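Local structure of Esterase/lipase (Lactobacillus rhamnosus, 4N5I) at residues 75-80 / 204-209; 144-149 / 184-189; 5-10 / 200-205. The protein probably hydrolyses carboxylic ester bonds as a bacterial esterase or lipase of the alpha/beta-hydrolase superfamily. The protein carries 1 engineered substitution. All blocks are in the same frame, centred on the assembly; numbering follows the deposited sequence.

Interactions 1 and 2 are buried and lie side by side round the phosphinate head of the bound inhibitor, with Trp-77 of the first packed on Ala-147 of the second. Interaction 3 sits at the surface, farther from the centre of the chain, yet it shares helix 200-211 with interaction 1. The chemistry changes with depth. Interaction 2, next to the central sheet, is backbone against backbone and includes the covalent bond to the inhibitor. Interaction 1 combines aromatic packing with peptide N-H groups turned to the phosphinate oxygen. Interaction 3 relies on methionine side chains and a phenylalanine face, where helix 6-28 meets helix 200-211.

Interaction 1: residues 75-80 / 204-209; sequences GGWFYG and AFYLDK. With 2HD ((2R)-2,3-dibutoxypropyl (R)-octylphosphinate), chain B.
Phe-78 (chi1 -83°) and Tyr-206 (chi1 -86°) both hold CG anti to the carbonyl carbon, and these torsions send the two rings into the gap between the 75-80 loop and helix 200-211. They meet as a T-shaped pair, the edge of Phe-78 against the face of Tyr-206, with ring centroids 4.9 Å apart and planes at 68°. The opposite face of the tyrosine carries the octyl chain of the inhibitor, whose C3 lies over the ring centre, 3.7 Å from Tyr-206 CZ. At the tyrosine edge, Trp-77 CE3 sits 3.9 Å from Tyr-206 CD2, and Gly-76 O approaches Tyr-206 CE2 at 3.3 Å. Protein and ligand together thus hold this ring on both faces and along one edge, while its hydroxyl is hydrogen-bonded to Trp-15 of helix 6-28. Phe-78 CZ goes on to reach Phe-205 CE2 at 3.8 Å and also touches the aliphatic part of Lys-209. At the start of the loop, two successive peptide N-H groups converge on the phosphinate oxygen O20, Gly-75 N at 2.9 Å and Gly-76 N at 2.7 Å. A glycine-rich loop after a strand that offers paired N-H groups in this way, beside an aromatic wall for the octyl chain, is consistent with the oxyanion-hole loop of HGGG-type alpha/beta-hydrolases.

Interaction 2: residues 144-149 / 184-189; sequences GDSAGG and CPVAEP. With 2HD ((2R)-2,3-dibutoxypropyl (R)-octylphosphinate), chain B.
The carbonyl group of Ser-146 is the flat group on which this contact turns: Val-186 N stands above its plane, 57° out of it, and donates a hydrogen bond to Ser-146 O at 3.3 Å. Beside this long but nearly straight bond, Ser-146 CA directs its C-H at Cys-184 O, 3.2 Å away. The two backbones therefore come very close, with the CA atoms of Ser-146 and Pro-185 4.1 Å apart. Gly-149, in the first turn of helix 147-160, presents its bare backbone to the proline, and its C atom lies 4.2 Å from Pro-185 CB; the proline ring also packs on Ser-249 and Leu-252 of helix 246-258. Ser-146 has a positive phi of 59°, the strained turn that lifts its side chain away from the 184-189 loop. With OG anti to the backbone N, chi1 of -160° points the serine oxygen at the ligand, and OG is bonded covalently to phosphorus P9 at 1.8 Å. Ala-147 N, at the start of the same helix, donates to the phosphinate oxygen O20 at 3.0 Å, and the helix start probably adds to the polarisation there. Val-186 CG2 lies alongside the root of the octyl chain, 3.8 Å from inhibitor C8. Ser-146 at the tight strand-to-helix turn, within a GxSxG sequence and carrying the phosphinate, fits the nucleophile elbow of alpha/beta-hydrolases, with Ser-146 probably the nucleophile.

Interaction 3: residues 5-10 / 200-205; sequences EAMLAK and SDMAAF. With 2HD ((2R)-2,3-dibutoxypropyl (R)-octylphosphinate), chain B; ACT (acetate ion), chain C.
Ala-204 N donates to Ser-200 O at 2.8 Å inside helix 200-211, and no hydrogen bond crosses from there to Met-7. What passes between the two segments is apolar, and Met-7 is at its centre. Its CG, anti to the backbone N (chi1 -177°), comes down over one face of the Phe-205 ring, 3.8 Å from the centroid and 21° off the normal, a CH-pi contact. The chain then bends at its second and third torsions, which carries the sulfur off obliquely, still within a Met-aromatic contact at 5.2 Å from the same centroid. From there Met-7 SD leans on Met-202 CB at 3.7 Å, and the methyl reaches over the backbone of Asp-201 and Met-202. The axes of segments 6-10 and 200-205 run almost perpendicular, 91° between their directions and 10.7 Å apart at closest approach. These segments belong to helices 6-28 and 200-211, which meet next to the far end of the octyl chain, an arrangement consistent with the helical cap seen in many alpha/beta-hydrolases. Next to Met-7, Leu-8 CB touches Phe-205 CZ at 4.0 Å. Lys-10 folds back so that its CE meets Met-202 CE at 4.1 Å, and Val-11 packs on both Met-202 and Phe-205. Toward the pocket, Met-202 CG lies 3.8 Å from the inhibitor's terminal C1, while at the start of the modelled chain an acetate ion accepts a weak hydrogen bond from Ala-6 N.

Interaction 1: residues 75-80 / 204-209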
# COMPACT_ATOMS: atom_id res chain seq x y z
N GLY A 75 6.52 4.18 4.95
CA GLY A 75 7.15 4.83 6.09
C GLY A 75 7.62 3.87 7.18
O GLY A 75 7.72 4.24 8.33
N GLY A 76 7.96 2.65 6.83
CA GLY A 76 8.53 1.73 7.83
C GLY A 76 7.67 1.42 9.02
O GLY A 76 8.19 1.06 10.08
N TRP A 77 6.33 1.54 8.86
CA TRP A 77 5.37 1.25 9.95
C TRP A 77 5.44 2.19 11.12
O TRP A 77 4.52 2.17 11.98
CB TRP A 77 5.51 -0.20 10.48
CG TRP A 77 5.49 -1.29 9.41
CD1 TRP A 77 4.38 -1.86 8.85
CD2 TRP A 77 6.63 -1.98 8.83
NE1 TRP A 77 4.76 -2.79 7.89
CE2 TRP A 77 6.12 -2.90 7.89
CE3 TRP A 77 8.04 -1.87 8.98
CZ2 TRP A 77 6.97 -3.76 7.14
CZ3 TRP A 77 8.86 -2.68 8.22
CH2 TRP A 77 8.34 -3.62 7.31
N PHE A 78 6.47 3.05 11.13
CA PHE A 78 6.67 4.03 12.24
C PHE A 78 6.28 5.45 11.83
O PHE A 78 6.22 6.39 12.66
CB PHE A 78 8.16 4.04 12.66
CG PHE A 78 8.55 2.96 13.62
CD1 PHE A 78 9.00 1.73 13.17
CD2 PHE A 78 8.54 3.20 14.97
CE1 PHE A 78 9.41 0.76 14.08
CE2 PHE A 78 8.90 2.21 15.90
CZ PHE A 78 9.36 1.00 15.44
N TYR A 79 6.03 5.66 10.55
CA TYR A 79 5.93 7.05 10.04
C TYR A 79 4.84 7.20 8.96
O TYR A 79 4.56 6.27 8.17
CB TYR A 79 7.32 7.52 9.48
CG TYR A 79 7.31 8.74 8.56
CD1 TYR A 79 7.34 8.58 7.17
CD2 TYR A 79 7.29 10.02 9.07
CE1 TYR A 79 7.33 9.67 6.31
CE2 TYR A 79 7.24 11.14 8.25
CZ TYR A 79 7.26 10.98 6.86
OH TYR A 79 7.22 12.11 6.03
N GLY A 80 4.26 8.40 8.90
CA GLY A 80 3.38 8.79 7.80
C GLY A 80 1.99 8.99 8.31
O GLY A 80 1.72 8.77 9.51
N ALA A 204 15.92 -6.05 14.04
CA ALA A 204 15.27 -6.92 15.03
C ALA A 204 14.26 -6.11 15.85
O ALA A 204 13.18 -6.61 16.14
CB ALA A 204 16.30 -7.63 15.93
N PHE A 205 14.59 -4.87 16.17
CA PHE A 205 13.71 -3.97 16.88
C PHE A 205 12.39 -3.65 16.11
O PHE A 205 11.34 -3.64 16.71
CB PHE A 205 14.45 -2.68 17.24
CG PHE A 205 13.59 -1.63 17.92
CD1 PHE A 205 13.36 -1.64 19.29
CD2 PHE A 205 13.01 -0.58 17.15
CE1 PHE A 205 12.61 -0.66 19.91
CE2 PHE A 205 12.26 0.39 17.77
CZ PHE A 205 12.05 0.36 19.14
N TYR A 206 12.48 -3.33 14.82
CA TYR A 206 11.32 -3.25 13.97
C TYR A 206 10.44 -4.50 14.13
O TYR A 206 9.24 -4.40 14.32
CB TYR A 206 11.74 -3.10 12.50
CG TYR A 206 12.00 -1.65 12.07
CD1 TYR A 206 13.14 -0.98 12.49
CD2 TYR A 206 11.10 -0.95 11.26
CE1 TYR A 206 13.40 0.35 12.11
CE2 TYR A 206 11.37 0.38 10.86
CZ TYR A 206 12.53 1.03 11.28
OH TYR A 206 12.85 2.37 10.94
N LEU A 207 11.05 -5.68 14.05
CA LEU A 207 10.29 -6.94 14.05
C LEU A 207 9.58 -7.18 15.36
O LEU A 207 8.42 -7.68 15.39
CB LEU A 207 11.21 -8.11 13.71
CG LEU A 207 11.78 -8.13 12.30
CD1 LEU A 207 12.73 -9.33 12.20
CD2 LEU A 207 10.64 -8.24 11.29
N ASP A 208 10.23 -6.80 16.45
CA ASP A 208 9.61 -6.94 17.77
C ASP A 208 8.46 -5.98 17.93
O ASP A 208 7.48 -6.32 18.58
CB ASP A 208 10.60 -6.66 18.90
CG ASP A 208 11.59 -7.82 19.12
OD1 ASP A 208 11.42 -8.93 18.52
OD2 ASP A 208 12.56 -7.61 19.89
N LYS A 209 8.55 -4.79 17.33
CA LYS A 209 7.46 -3.83 17.41
C LYS A 209 6.27 -4.24 16.55
O LYS A 209 5.12 -3.98 16.93
CB LYS A 209 7.94 -2.39 17.13
CG LYS A 209 8.94 -1.87 18.19
CD LYS A 209 8.20 -1.60 19.50
CE LYS A 209 9.00 -1.70 20.79
NZ LYS A 209 8.80 -3.08 21.31
O20 2HD B . 8.24 2.02 4.21
P9 2HD B . 9.55 1.62 3.49
C8 2HD B . 10.40 0.19 4.19
C7 2HD B . 11.22 0.58 5.39
C6 2HD B . 11.48 -0.69 6.23
C5 2HD B . 12.59 -0.32 7.18
C4 2HD B . 13.29 -1.55 7.70
C3 2HD B . 14.27 -1.01 8.72
C2 2HD B . 15.48 -1.92 8.95
C1 2HD B . 16.43 -1.27 9.95
O10 2HD B . 10.36 2.96 3.42
C11 2HD B . 11.20 3.01 2.28
C12 2HD B . 12.49 3.80 2.47
O21 2HD B . 13.34 3.14 3.43
C22 2HD B . 13.40 3.64 4.78
C23 2HD B . 14.84 3.89 5.21
C24 2HD B . 14.87 4.29 6.69
C25 2HD B . 15.20 3.15 7.62
C13 2HD B . 12.10 5.26 2.76
O14 2HD B . 11.48 5.74 1.58
C15 2HD B . 11.17 7.13 1.64
C16 2HD B . 9.96 7.41 2.53
C17 2HD B . 8.83 6.40 2.31
C18 2HD B . 7.65 6.80 3.16

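Interaction 2: residues 144-149 / 184-189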
# COMPACT_ATOMS: atom_id res chain seq x y z
N GLY A 144 0.09 -0.34 -2.31
CA GLY A 144 0.83 0.08 -1.17
C GLY A 144 2.29 0.21 -1.51
O GLY A 144 2.78 -0.53 -2.38
N ASP A 145 2.97 1.17 -0.91
CA ASP A 145 4.42 1.37 -1.19
C ASP A 145 5.32 1.08 0.04
O ASP A 145 5.00 1.48 1.16
CB ASP A 145 4.79 2.77 -1.74
CG ASP A 145 4.44 3.91 -0.79
OD1 ASP A 145 3.23 4.16 -0.52
OD2 ASP A 145 5.41 4.54 -0.29
N SER A 146 6.38 0.29 -0.17
CA SER A 146 7.30 -0.12 0.93
C SER A 146 6.66 -0.92 2.17
O SER A 146 6.17 -2.04 1.99
CB SER A 146 8.10 1.12 1.33
OG SER A 146 9.28 0.70 2.01
N ALA A 147 6.64 -0.37 3.39
CA ALA A 147 5.83 -0.94 4.46
C ALA A 147 4.32 -1.02 4.11
O ALA A 147 3.61 -1.95 4.47
CB ALA A 147 6.07 -0.12 5.73
N GLY A 148 3.83 -0.02 3.38
CA GLY A 148 2.54 -0.06 2.81
C GLY A 148 2.33 -1.16 1.81
O GLY A 148 1.20 -1.72 1.73
N GLY A 149 3.39 -1.54 1.07
CA GLY A 149 3.33 -2.75 0.24
C GLY A 149 3.25 -4.08 1.01
O GLY A 149 2.46 -4.99 0.64
N CYS A 184 7.88 -1.22 -4.50
CA CYS A 184 9.06 -1.52 -3.69
C CYS A 184 8.70 -2.11 -2.29
O CYS A 184 9.13 -1.61 -1.24
CB CYS A 184 9.94 -0.28 -3.50
SG CYS A 184 10.44 0.54 -5.00
N PRO A 185 7.91 -3.16 -2.30
CA PRO A 185 7.46 -3.69 -1.05
C PRO A 185 8.58 -4.28 -0.21
O PRO A 185 9.56 -4.76 -0.76
CB PRO A 185 6.55 -4.84 -1.49
CG PRO A 185 7.17 -5.34 -2.73
CD PRO A 185 7.51 -4.05 -3.43
N VAL A 186 8.36 -4.28 1.10
CA VAL A 186 9.15 -5.03 2.09
C VAL A 186 8.25 -6.08 2.69
O VAL A 186 7.90 -6.00 3.84
CB VAL A 186 9.76 -4.10 3.15
CG1 VAL A 186 10.64 -4.86 4.13
CG2 VAL A 186 10.69 -3.13 2.47
N ALA A 187 7.86 -7.05 1.86
CA ALA A 187 6.81 -8.04 2.18
C ALA A 187 7.36 -9.21 3.01
O ALA A 187 6.56 -9.98 3.60
CB ALA A 187 6.12 -8.55 0.88
N GLU A 188 8.69 -9.27 3.16
CA GLU A 188 9.34 -10.35 3.96
C GLU A 188 10.28 -9.73 4.99
O GLU A 188 11.50 -9.94 4.94
CB GLU A 188 10.12 -11.31 3.01
CG GLU A 188 9.31 -11.98 1.94
CD GLU A 188 8.33 -13.04 2.43
OE1 GLU A 188 8.79 -13.92 3.14
OE2 GLU A 188 7.11 -13.06 2.10
N PRO A 189 9.73 -8.99 5.93
CA PRO A 189 10.56 -8.28 6.92
C PRO A 189 11.48 -9.17 7.79
O PRO A 189 12.50 -8.68 8.26
CB PRO A 189 9.54 -7.59 7.81
CG PRO A 189 8.21 -8.20 7.50
CD PRO A 189 8.30 -8.72 6.13
O20 2HD B . 8.24 2.02 4.21
P9 2HD B . 9.55 1.62 3.49
C8 2HD B . 10.40 0.19 4.19
C7 2HD B . 11.22 0.58 5.39
C6 2HD B . 11.48 -0.69 6.23
C5 2HD B . 12.59 -0.32 7.18
C4 2HD B . 13.29 -1.55 7.70
C3 2HD B . 14.27 -1.01 8.72
C2 2HD B . 15.48 -1.92 8.95
C1 2HD B . 16.43 -1.27 9.95
O10 2HD B . 10.36 2.96 3.42
C11 2HD B . 11.20 3.01 2.28
C12 2HD B . 12.49 3.80 2.47
O21 2HD B . 13.34 3.14 3.43
C22 2HD B . 13.40 3.64 4.78
C23 2HD B . 14.84 3.89 5.21
C24 2HD B . 14.87 4.29 6.69
C25 2HD B . 15.20 3.15 7.62
C13 2HD B . 12.10 5.26 2.76
O14 2HD B . 11.48 5.74 1.58
C15 2HD B . 11.17 7.13 1.64
C16 2HD B . 9.96 7.41 2.53
C17 2HD B . 8.83 6.40 2.31
C18 2HD B . 7.65 6.80 3.16

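Interaction 3: residues 5-10 / 200-205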
# COMPACT_ATOMS: atom_id res chain seq x y z
N GLU A 5 14.23 4.35 25.67
CA GLU A 5 15.02 3.55 24.69
C GLU A 5 15.72 4.39 23.60
O GLU A 5 15.14 5.23 22.90
CB GLU A 5 14.21 2.42 24.08
CG GLU A 5 15.03 1.44 23.31
CD GLU A 5 15.99 0.65 24.22
OE1 GLU A 5 15.45 -0.07 25.05
OE2 GLU A 5 17.26 0.72 24.12
N ALA A 6 17.00 4.10 23.49
CA ALA A 6 17.87 4.80 22.62
C ALA A 6 17.64 4.30 21.20
O ALA A 6 17.77 5.05 20.24
CB ALA A 6 19.33 4.57 23.04
N MET A 7 17.32 3.02 21.09
CA MET A 7 16.97 2.47 19.80
C MET A 7 15.72 3.16 19.22
O MET A 7 15.73 3.53 18.02
CB MET A 7 16.76 0.97 19.91
CG MET A 7 16.47 0.29 18.61
SD MET A 7 17.70 0.49 17.33
CE MET A 7 19.02 -0.60 17.82
N LEU A 8 14.70 3.35 20.05
CA LEU A 8 13.47 4.02 19.60
C LEU A 8 13.76 5.46 19.18
O LEU A 8 13.26 5.94 18.17
CB LEU A 8 12.41 4.06 20.71
CG LEU A 8 11.08 4.73 20.39
CD1 LEU A 8 10.42 4.14 19.17
CD2 LEU A 8 10.18 4.64 21.63
N ALA A 9 14.57 6.14 19.99
CA ALA A 9 15.06 7.48 19.68
C ALA A 9 15.80 7.54 18.34
O ALA A 9 15.62 8.49 17.58
CB ALA A 9 15.96 7.98 20.80
N LYS A 10 16.60 6.52 18.06
CA LYS A 10 17.33 6.43 16.78
C LYS A 10 16.42 6.21 15.54
O LYS A 10 16.60 6.84 14.49
CB LYS A 10 18.38 5.33 16.84
CG LYS A 10 19.76 5.86 17.18
CD LYS A 10 20.77 4.75 17.43
CE LYS A 10 21.19 4.17 16.11
NZ LYS A 10 22.37 4.93 15.55
N SER A 200 21.54 -4.86 12.25
CA SER A 200 20.69 -6.03 12.54
C SER A 200 19.88 -5.79 13.80
O SER A 200 18.73 -6.18 13.85
CB SER A 200 21.49 -7.31 12.70
OG SER A 200 22.36 -7.45 11.61
N ASP A 201 20.48 -5.16 14.80
CA ASP A 201 19.76 -4.90 16.04
C ASP A 201 18.56 -3.97 15.79
O ASP A 201 17.49 -4.19 16.33
CB ASP A 201 20.67 -4.26 17.05
CG ASP A 201 21.63 -5.24 17.68
OD1 ASP A 201 21.63 -6.45 17.32
OD2 ASP A 201 22.38 -4.78 18.53
N MET A 202 18.76 -2.95 14.97
CA MET A 202 17.66 -2.09 14.61
C MET A 202 16.59 -2.86 13.83
O MET A 202 15.42 -2.69 14.09
CB MET A 202 18.12 -0.87 13.87
CG MET A 202 16.97 0.02 13.44
SD MET A 202 17.59 1.46 12.57
CE MET A 202 18.20 2.49 13.89
N ALA A 203 16.99 -3.74 12.93
CA ALA A 203 16.04 -4.48 12.17
C ALA A 203 15.24 -5.44 13.08
O ALA A 203 14.03 -5.62 12.90
CB ALA A 203 16.74 -5.23 11.05
N ALA A 204 15.92 -6.05 14.04
CA ALA A 204 15.27 -6.92 15.03
C ALA A 204 14.26 -6.11 15.85
O ALA A 204 13.18 -6.61 16.14
CB ALA A 204 16.30 -7.63 15.93
N PHE A 205 14.59 -4.87 16.17
CA PHE A 205 13.71 -3.97 16.88
C PHE A 205 12.39 -3.65 16.11
O PHE A 205 11.34 -3.64 16.71
CB PHE A 205 14.45 -2.68 17.24
CG PHE A 205 13.59 -1.63 17.92
CD1 PHE A 205 13.36 -1.64 19.29
CD2 PHE A 205 13.01 -0.58 17.15
CE1 PHE A 205 12.61 -0.66 19.91
CE2 PHE A 205 12.26 0.39 17.77
CZ PHE A 205 12.05 0.36 19.14
O20 2HD B . 8.24 2.02 4.21
P9 2HD B . 9.55 1.62 3.49
C8 2HD B . 10.40 0.19 4.19
C7 2HD B . 11.22 0.58 5.39
C6 2HD B . 11.48 -0.69 6.23
C5 2HD B . 12.59 -0.32 7.18
C4 2HD B . 13.29 -1.55 7.70
C3 2HD B . 14.27 -1.01 8.72
C2 2HD B . 15.48 -1.92 8.95
C1 2HD B . 16.43 -1.27 9.95
O10 2HD B . 10.36 2.96 3.42
C11 2HD B . 11.20 3.01 2.28
C12 2HD B . 12.49 3.80 2.47
O21 2HD B . 13.34 3.14 3.43
C22 2HD B . 13.40 3.64 4.78
C23 2HD B . 14.84 3.89 5.21
C24 2HD B . 14.87 4.29 6.69
C25 2HD B . 15.20 3.15 7.62
C13 2HD B . 12.10 5.26 2.76
O14 2HD B . 11.48 5.74 1.58
C15 2HD B . 11.17 7.13 1.64
C16 2HD B . 9.96 7.41 2.53
C17 2HD B . 8.83 6.40 2.31
C18 2HD B . 7.65 6.80 3.16
C ACT C . 18.07 1.68 26.97
O ACT C . 18.03 2.86 26.47
OXT ACT C . 18.55 0.67 26.35
CH3 ACT C . 17.50 1.45 28.33